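Long-range contacts in putative hemolysin (Streptococcus mutans UA159, PDB 2RK5), which is of uncertain function, a predicted membrane protein with CBS domains that may bind FAD, of which this chain is the transporter-associated domain: residues 7-12 against 80-85; 25-30 against 64-69; 36-41 against 75-80. All coordinates share one frame; numbering follows the deposited sequence.

Contact 1 of 3, residues 7-12 against 80-85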
# COMPACT_ATOMS: atom_id res chain seq x y z
N ASP A 7 -2.43 16.18 -23.57
CA ASP A 7 -3.26 15.33 -24.41
C ASP A 7 -3.06 13.87 -23.96
O ASP A 7 -1.93 13.44 -23.80
CB ASP A 7 -2.90 15.46 -25.90
CG ASP A 7 -3.51 16.69 -26.56
OD1 ASP A 7 -4.30 17.44 -25.93
OD2 ASP A 7 -3.20 16.91 -27.75
N ASN A 8 -4.17 13.18 -23.72
CA ASN A 8 -4.16 11.77 -23.30
C ASN A 8 -3.34 11.49 -22.04
O ASN A 8 -2.89 10.36 -21.82
CB ASN A 8 -3.67 10.91 -24.47
CG ASN A 8 -4.57 11.03 -25.70
OD1 ASN A 8 -4.09 11.29 -26.80
ND2 ASN A 8 -5.87 10.89 -25.50
N THR A 9 -3.16 12.52 -21.21
CA THR A 9 -2.39 12.40 -19.97
C THR A 9 -3.18 12.99 -18.83
O THR A 9 -3.64 14.11 -18.92
CB THR A 9 -1.04 13.13 -20.10
OG1 THR A 9 -0.43 12.76 -21.35
CG2 THR A 9 -0.12 12.81 -18.92
N TYR A 10 -3.32 12.22 -17.74
CA TYR A 10 -4.19 12.59 -16.63
C TYR A 10 -3.53 12.36 -15.27
O TYR A 10 -2.66 11.50 -15.15
CB TYR A 10 -5.48 11.77 -16.67
CG TYR A 10 -6.20 11.82 -17.99
CD1 TYR A 10 -7.28 12.66 -18.19
CD2 TYR A 10 -5.77 11.04 -19.06
CE1 TYR A 10 -7.92 12.72 -19.44
CE2 TYR A 10 -6.41 11.09 -20.29
CZ TYR A 10 -7.48 11.94 -20.48
OH TYR A 10 -8.13 12.02 -21.70
N ILE A 11 -3.92 13.16 -14.29
CA ILE A 11 -3.61 12.86 -12.89
C ILE A 11 -4.91 12.46 -12.21
O ILE A 11 -5.92 13.16 -12.34
CB ILE A 11 -2.95 14.05 -12.14
CG1 ILE A 11 -1.64 14.43 -12.84
CG2 ILE A 11 -2.68 13.71 -10.69
CD1 ILE A 11 -0.54 13.42 -12.71
N VAL A 12 -4.88 11.31 -11.55
CA VAL A 12 -6.03 10.84 -10.76
C VAL A 12 -5.64 10.66 -9.30
O VAL A 12 -4.53 10.24 -9.00
CB VAL A 12 -6.66 9.50 -11.28
CG1 VAL A 12 -7.05 9.67 -12.74
CG2 VAL A 12 -5.77 8.32 -11.06
N LYS A 80 -1.60 9.73 -5.61
CA LYS A 80 -1.84 10.28 -6.94
C LYS A 80 -1.15 9.43 -7.97
O LYS A 80 -0.03 8.97 -7.74
CB LYS A 80 -1.36 11.71 -7.08
CG LYS A 80 -2.12 12.72 -6.25
CD LYS A 80 -1.77 14.18 -6.60
CE LYS A 80 -2.54 15.16 -5.67
NZ LYS A 80 -2.17 16.60 -5.85
N LEU A 81 -1.85 9.21 -9.08
CA LEU A 81 -1.32 8.46 -10.21
C LEU A 81 -1.37 9.30 -11.47
O LEU A 81 -2.32 10.05 -11.67
CB LEU A 81 -2.15 7.21 -10.46
CG LEU A 81 -1.99 6.00 -9.55
CD1 LEU A 81 -3.14 5.01 -9.84
CD2 LEU A 81 -0.65 5.30 -9.82
N LYS A 82 -0.37 9.13 -12.32
CA LYS A 82 -0.39 9.61 -13.69
C LYS A 82 -0.92 8.50 -14.59
O LYS A 82 -0.48 7.36 -14.47
CB LYS A 82 1.01 9.98 -14.13
CG LYS A 82 1.07 10.70 -15.46
CD LYS A 82 2.53 11.02 -15.80
CE LYS A 82 2.63 12.06 -16.84
NZ LYS A 82 4.05 12.54 -16.95
N ILE A 83 -1.88 8.83 -15.45
CA ILE A 83 -2.48 7.86 -16.39
C ILE A 83 -2.23 8.37 -17.78
O ILE A 83 -2.59 9.49 -18.10
CB ILE A 83 -4.01 7.76 -16.20
CG1 ILE A 83 -4.34 7.60 -14.72
CG2 ILE A 83 -4.61 6.64 -17.08
CD1 ILE A 83 -3.92 6.31 -14.07
N LEU A 84 -1.59 7.55 -18.60
CA LEU A 84 -1.40 7.88 -20.02
C LEU A 84 -2.24 6.92 -20.84
O LEU A 84 -2.15 5.68 -20.67
CB LEU A 84 0.07 7.71 -20.39
CG LEU A 84 1.12 8.56 -19.66
CD1 LEU A 84 0.59 9.87 -19.22
CD2 LEU A 84 1.75 7.83 -18.53
N VAL A 85 -3.08 7.48 -21.72
CA VAL A 85 -4.00 6.67 -22.51
C VAL A 85 -3.52 6.57 -23.96
O VAL A 85 -3.14 7.58 -24.57
CB VAL A 85 -5.43 7.24 -22.48
CG1 VAL A 85 -6.38 6.31 -23.23
CG2 VAL A 85 -5.92 7.41 -21.02
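Tyr10 and Ile83 face each other as a hydrogen-bonded antiparallel pair, Tyr10 N to Ile83 O and Ile83 N to Tyr10 O both 2.8 Å. Val12 and Leu81 form the second such pair, and beyond Tyr10 the ladder reaches the loop through Val85 N to Asn8 O at 2.9 Å.

Packing is tight where Val12, Leu81 and Ile83 are buried on one face. With chi1 of -56°, Val12 wedges CG2 between its own N and carbonyl carbon, where it meets Leu81 CB at 3.8 Å, while Val12 CG1 lies 3.9 Å from Ile83 CG1, the two side chains crossing at about a right angle. It eases toward the partly exposed Tyr10 and Val85: the Tyr10 ring presents its edge to Ile83 O, which lies in the ring plane 3.7 Å from Tyr10 CD2, and Tyr10 CE2 approaches Val85 CG2 at 3.8 Å.

The other face, with Thr9, Ile11, Lys82 and Leu84, is the looser, solvent side; all but Ile11 are partly exposed. Lys82 is extended from CB outward, its aliphatic part near Ile11 CD1, while Thr9 OG1 turns back to the carbonyl of Asp7.

Strand 2-6 flanks 9-13 and strand 64-74 flanks 77-85 in one antiparallel sheet, and helices 18-25 and 37-45 cover the packed face, where Phe25 meets the Tyr10 ring edge-to-face and Ile37 touches both Val12 and Leu81.

Contact 2 of 3, residues 25-30 against 64-69; sequences FETDLE and KHLELI
A bend at chi2 of Lys64, 101°, turns the chain out of its strand toward Glu26; from there it runs nearly straight, delivering NZ to the carbonyl O of that residue. Positive phi at Glu26, 61°, ends the helical path of helix 18-25. Thr27 adopts chi1 of 51°, which tucks OG1 between its backbone N and carbonyl carbon, where it hydrogen-bonds to Asn22 OD1, and turns the methyl CG2 to the strand.

Lys64 NZ donates to Glu26 O over a short 2.6 Å, tilted slightly from the carbonyl plane. The lysine methylenes pass close to the end of the helix, with Lys64 CD 3.8 Å from Phe25 O. The ammonium lies against Glu26 CB, 3.6 Å from Lys64 NZ, but Glu26 OE1, 4.5 Å from Lys64 NZ, is too far for a salt bridge.

Deeper in, Thr27 CG2 meets Leu66 CD1 tip to tip at 4.0 Å; the Thr27 and Lys64 side chains cross obliquely. Leu29 CD1 also meets Leu66 CD1 tip to tip, 4.1 Å away. Phe21 of helix 18-25 packs against all of Thr27, Leu29 and Leu66.

Asn62 is a second partner at the polar end, its O accepting from Lys64 NZ and its ND2 donating to Glu26 O. An ammonium on the carbonyl just past a helix C-terminus is probably favourable electrostatically, whereas the leucines meet by apolar packing, while Asn22 holds the loop's Thr27 OG1 and Leu29 N.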
# COMPACT_ATOMS: atom_id res chain seq x y z
N PHE A 25 -12.85 6.84 -17.89
CA PHE A 25 -11.93 6.38 -18.93
C PHE A 25 -12.51 5.37 -19.90
O PHE A 25 -11.85 5.00 -20.86
CB PHE A 25 -10.63 5.83 -18.29
CG PHE A 25 -9.79 6.89 -17.65
CD1 PHE A 25 -9.01 7.73 -18.44
CD2 PHE A 25 -9.79 7.08 -16.29
CE1 PHE A 25 -8.24 8.71 -17.86
CE2 PHE A 25 -9.05 8.09 -15.73
CZ PHE A 25 -8.27 8.89 -16.51
N GLU A 26 -13.77 4.99 -19.68
CA GLU A 26 -14.47 4.03 -20.57
C GLU A 26 -13.76 2.69 -20.59
O GLU A 26 -13.56 2.05 -21.63
CB GLU A 26 -14.69 4.61 -21.99
CG GLU A 26 -15.40 5.96 -21.92
CD GLU A 26 -15.92 6.50 -23.27
OE1 GLU A 26 -15.66 5.91 -24.33
OE2 GLU A 26 -16.61 7.54 -23.23
N THR A 27 -13.36 2.25 -19.39
CA THR A 27 -12.65 1.00 -19.24
C THR A 27 -13.45 0.07 -18.31
O THR A 27 -14.57 0.41 -17.86
CB THR A 27 -11.24 1.27 -18.66
OG1 THR A 27 -11.35 2.09 -17.50
CG2 THR A 27 -10.38 2.01 -19.68
N ASP A 28 -12.88 -1.12 -18.07
CA ASP A 28 -13.51 -2.17 -17.27
C ASP A 28 -12.48 -2.86 -16.36
O ASP A 28 -12.47 -4.09 -16.22
CB ASP A 28 -14.22 -3.21 -18.19
CG ASP A 28 -13.23 -4.06 -19.03
OD1 ASP A 28 -11.99 -3.80 -19.03
OD2 ASP A 28 -13.70 -5.03 -19.69
N LEU A 29 -11.66 -2.06 -15.70
CA LEU A 29 -10.63 -2.60 -14.81
C LEU A 29 -11.30 -3.24 -13.61
O LEU A 29 -12.28 -2.72 -13.11
CB LEU A 29 -9.74 -1.49 -14.29
CG LEU A 29 -8.99 -0.71 -15.37
CD1 LEU A 29 -8.00 0.26 -14.74
CD2 LEU A 29 -8.33 -1.69 -16.37
N GLU A 30 -10.77 -4.37 -13.18
CA GLU A 30 -11.25 -5.00 -11.96
C GLU A 30 -10.18 -5.87 -11.37
O GLU A 30 -9.32 -6.38 -12.09
CB GLU A 30 -12.50 -5.83 -12.23
CG GLU A 30 -12.28 -6.96 -13.21
CD GLU A 30 -13.58 -7.70 -13.54
OE1 GLU A 30 -14.37 -8.00 -12.60
OE2 GLU A 30 -13.81 -7.99 -14.74
N LYS A 64 -8.50 0.47 -25.06
CA LYS A 64 -7.57 1.50 -24.60
C LYS A 64 -6.36 0.83 -23.92
O LYS A 64 -6.53 -0.15 -23.16
CB LYS A 64 -8.22 2.44 -23.59
CG LYS A 64 -9.38 3.30 -24.10
CD LYS A 64 -10.69 2.63 -23.61
CE LYS A 64 -11.91 3.19 -24.22
NZ LYS A 64 -13.04 2.26 -24.20
N HIS A 65 -5.16 1.32 -24.23
CA HIS A 65 -3.97 0.94 -23.47
C HIS A 65 -3.76 2.03 -22.44
O HIS A 65 -3.79 3.20 -22.78
CB HIS A 65 -2.74 0.82 -24.36
CG HIS A 65 -1.46 0.66 -23.60
ND1 HIS A 65 -0.86 -0.56 -23.37
CD2 HIS A 65 -0.65 1.58 -23.01
CE1 HIS A 65 0.25 -0.38 -22.68
NE2 HIS A 65 0.39 0.91 -22.44
N LEU A 66 -3.60 1.64 -21.18
CA LEU A 66 -3.37 2.58 -20.09
C LEU A 66 -2.00 2.28 -19.49
O LEU A 66 -1.66 1.12 -19.25
CB LEU A 66 -4.40 2.38 -18.99
CG LEU A 66 -5.88 2.55 -19.31
CD1 LEU A 66 -6.74 2.34 -18.05
CD2 LEU A 66 -6.12 3.86 -19.89
N GLU A 67 -1.25 3.34 -19.21
CA GLU A 67 -0.01 3.22 -18.44
C GLU A 67 -0.23 3.99 -17.14
O GLU A 67 -0.57 5.17 -17.17
CB GLU A 67 1.20 3.76 -19.21
CG GLU A 67 2.49 3.63 -18.42
CD GLU A 67 3.72 4.15 -19.15
OE1 GLU A 67 3.57 4.83 -20.16
OE2 GLU A 67 4.84 3.89 -18.66
N LEU A 68 -0.07 3.31 -16.01
CA LEU A 68 -0.28 3.90 -14.69
C LEU A 68 1.08 4.05 -14.02
O LEU A 68 1.84 3.09 -13.97
CB LEU A 68 -1.16 3.01 -13.83
CG LEU A 68 -2.64 2.84 -14.14
CD1 LEU A 68 -2.84 2.34 -15.52
CD2 LEU A 68 -3.23 1.86 -13.14
N ILE A 69 1.36 5.24 -13.50
CA ILE A 69 2.64 5.55 -12.86
C ILE A 69 2.39 6.32 -11.57
O ILE A 69 1.59 7.23 -11.54
CB ILE A 69 3.55 6.41 -13.75
CG1 ILE A 69 3.58 5.92 -15.20
CG2 ILE A 69 4.97 6.40 -13.19
CD1 ILE A 69 4.40 6.84 -16.13

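Contact 3 of 3, residues 36-41 against 75-80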
# COMPACT_ATOMS: atom_id res chain seq x y z
N THR A 36 -10.32 0.77 -5.30
CA THR A 36 -9.88 2.04 -5.86
C THR A 36 -8.75 1.85 -6.86
O THR A 36 -8.16 0.78 -6.96
CB THR A 36 -9.32 3.00 -4.77
OG1 THR A 36 -8.11 2.47 -4.20
CG2 THR A 36 -10.32 3.23 -3.68
N ILE A 37 -8.49 2.88 -7.64
CA ILE A 37 -7.43 2.84 -8.64
C ILE A 37 -6.07 2.64 -7.98
O ILE A 37 -5.25 1.88 -8.53
CB ILE A 37 -7.49 4.06 -9.58
CG1 ILE A 37 -6.58 3.84 -10.80
CG2 ILE A 37 -7.22 5.37 -8.83
CD1 ILE A 37 -6.93 2.62 -11.63
N ALA A 38 -5.82 3.24 -6.82
CA ALA A 38 -4.55 2.95 -6.11
C ALA A 38 -4.45 1.47 -5.74
O ALA A 38 -3.38 0.85 -5.84
CB ALA A 38 -4.35 3.81 -4.86
N GLY A 39 -5.55 0.90 -5.26
CA GLY A 39 -5.56 -0.51 -4.90
C GLY A 39 -5.26 -1.36 -6.12
O GLY A 39 -4.51 -2.35 -6.03
N PHE A 40 -5.88 -1.03 -7.25
CA PHE A 40 -5.65 -1.78 -8.49
C PHE A 40 -4.17 -1.70 -8.91
O PHE A 40 -3.53 -2.71 -9.29
CB PHE A 40 -6.56 -1.24 -9.58
CG PHE A 40 -6.39 -1.89 -10.91
CD1 PHE A 40 -7.10 -3.00 -11.25
CD2 PHE A 40 -5.52 -1.36 -11.83
CE1 PHE A 40 -6.91 -3.62 -12.45
CE2 PHE A 40 -5.32 -1.96 -13.06
CZ PHE A 40 -6.02 -3.10 -13.37
N TYR A 41 -3.63 -0.48 -8.87
CA TYR A 41 -2.23 -0.26 -9.27
C TYR A 41 -1.29 -1.00 -8.33
O TYR A 41 -0.37 -1.72 -8.77
CB TYR A 41 -1.95 1.23 -9.24
CG TYR A 41 -0.51 1.59 -9.27
CD1 TYR A 41 0.18 1.75 -10.48
CD2 TYR A 41 0.17 1.88 -8.10
CE1 TYR A 41 1.52 2.13 -10.51
CE2 TYR A 41 1.52 2.24 -8.13
CZ TYR A 41 2.18 2.40 -9.32
OH TYR A 41 3.50 2.80 -9.30
N ASP A 75 3.30 7.45 3.17
CA ASP A 75 3.13 6.34 4.13
C ASP A 75 2.78 5.01 3.48
O ASP A 75 1.90 4.31 3.95
CB ASP A 75 2.01 6.68 5.12
CG ASP A 75 2.02 5.78 6.35
OD1 ASP A 75 3.12 5.48 6.86
OD2 ASP A 75 0.93 5.41 6.82
N GLY A 76 3.40 4.70 2.35
CA GLY A 76 3.06 3.47 1.62
C GLY A 76 1.79 3.52 0.79
O GLY A 76 1.40 2.52 0.14
N ARG A 77 1.10 4.65 0.79
CA ARG A 77 -0.10 4.78 -0.02
C ARG A 77 0.27 5.55 -1.29
O ARG A 77 0.86 6.61 -1.21
CB ARG A 77 -1.21 5.51 0.74
CG ARG A 77 -2.61 5.21 0.21
CD ARG A 77 -2.96 3.72 0.29
NE ARG A 77 -4.14 3.41 -0.52
CZ ARG A 77 -4.54 2.19 -0.89
NH1 ARG A 77 -3.82 1.10 -0.59
NH2 ARG A 77 -5.65 2.04 -1.57
N VAL A 78 -0.08 5.02 -2.46
CA VAL A 78 -0.04 5.84 -3.67
C VAL A 78 -1.27 6.72 -3.60
O VAL A 78 -2.41 6.25 -3.72
CB VAL A 78 -0.06 4.98 -4.92
CG1 VAL A 78 0.16 5.86 -6.14
CG2 VAL A 78 1.03 3.91 -4.82
N THR A 79 -1.06 8.01 -3.47
CA THR A 79 -2.16 8.97 -3.33
C THR A 79 -2.52 9.69 -4.65
O THR A 79 -3.64 10.23 -4.77
CB THR A 79 -1.85 9.98 -2.25
OG1 THR A 79 -0.68 10.69 -2.61
CG2 THR A 79 -1.61 9.27 -0.94
N LYS A 80 -1.60 9.73 -5.61
CA LYS A 80 -1.84 10.28 -6.94
C LYS A 80 -1.15 9.43 -7.97
O LYS A 80 -0.03 8.97 -7.74
CB LYS A 80 -1.36 11.71 -7.08
CG LYS A 80 -2.12 12.72 -6.25
CD LYS A 80 -1.77 14.18 -6.60
CE LYS A 80 -2.54 15.16 -5.67
NZ LYS A 80 -2.17 16.60 -5.85
O HOH W 1 -6.96 4.42 -2.37
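Ala38 and Val78 bring helix 37-45 against the start of strand 77-85, with Ala38 CB 3.3 Å from Val78 O and 4.4 Å from Val78 CB. Beside them, Val78 CG2 touches Tyr41 CE2 at 3.7 Å, the two side chains crossing at about a right angle. Tyr41 OH is taken up by the carbonyl of Glu55.

Arg77 was modelled in two conformers; the one described here leaves the strand with its CB directed neither at the helix nor away from it. With chi1 of -157° CG continues opposite the backbone N, and the turn of 60° at chi2 swings the chain toward the helix. Past CD, one face of the guanidinium lies against Ala38 CB, which is nearest to Arg77 NH2, 4.0 Å away. The chain also rests on Leu42 of the helix.

The helix starts at Thr36, an N-cap residue whose OG1 accepts from Gly39 N, and the fold is that of two helices laid on an antiparallel sheet; helix 37-41 and strand 77-80 run at 129° to each other. At Thr79 and Lys80 the strand forms a classic beta bulge opposite Lys72.

At the tip, NH2 of Arg77 stands 3.6 Å from Thr36 OG1, a separation bridged by a water in the guanidinium plane. This water accepts from Arg77 NH2 at 2.8 Å and donates to Thr36 OG1 at 2.9 Å. Both groups also face the dimer partner: through OD2, Asp75 of the second subunit makes an intersubunit salt bridge with Arg77 NH2 and a hydrogen bond with Thr36 OG1, and Asp75 of this chain binds the same two residues of the second subunit in return.

In the fold
Contacts 1 and 3 share strand 77-85, and contact 2 adds its sheet neighbour, strand 64-74. Contact 1 is strand to strand, held by backbone hydrogen bonds and only partly buried, with one face largely apolar and the other mixed. Contacts 2 and 3 are more buried and join loop or helix to the sheet mainly through side chains, each adding polar groups at one end: an ammonium on a carbonyl in contact 2, a guanidinium reaching the dimer interface in contact 3. On the helix-covered face they merge, since Ile37 also touches Leu29, and Tyr41 packs against both Leu81 and Leu68.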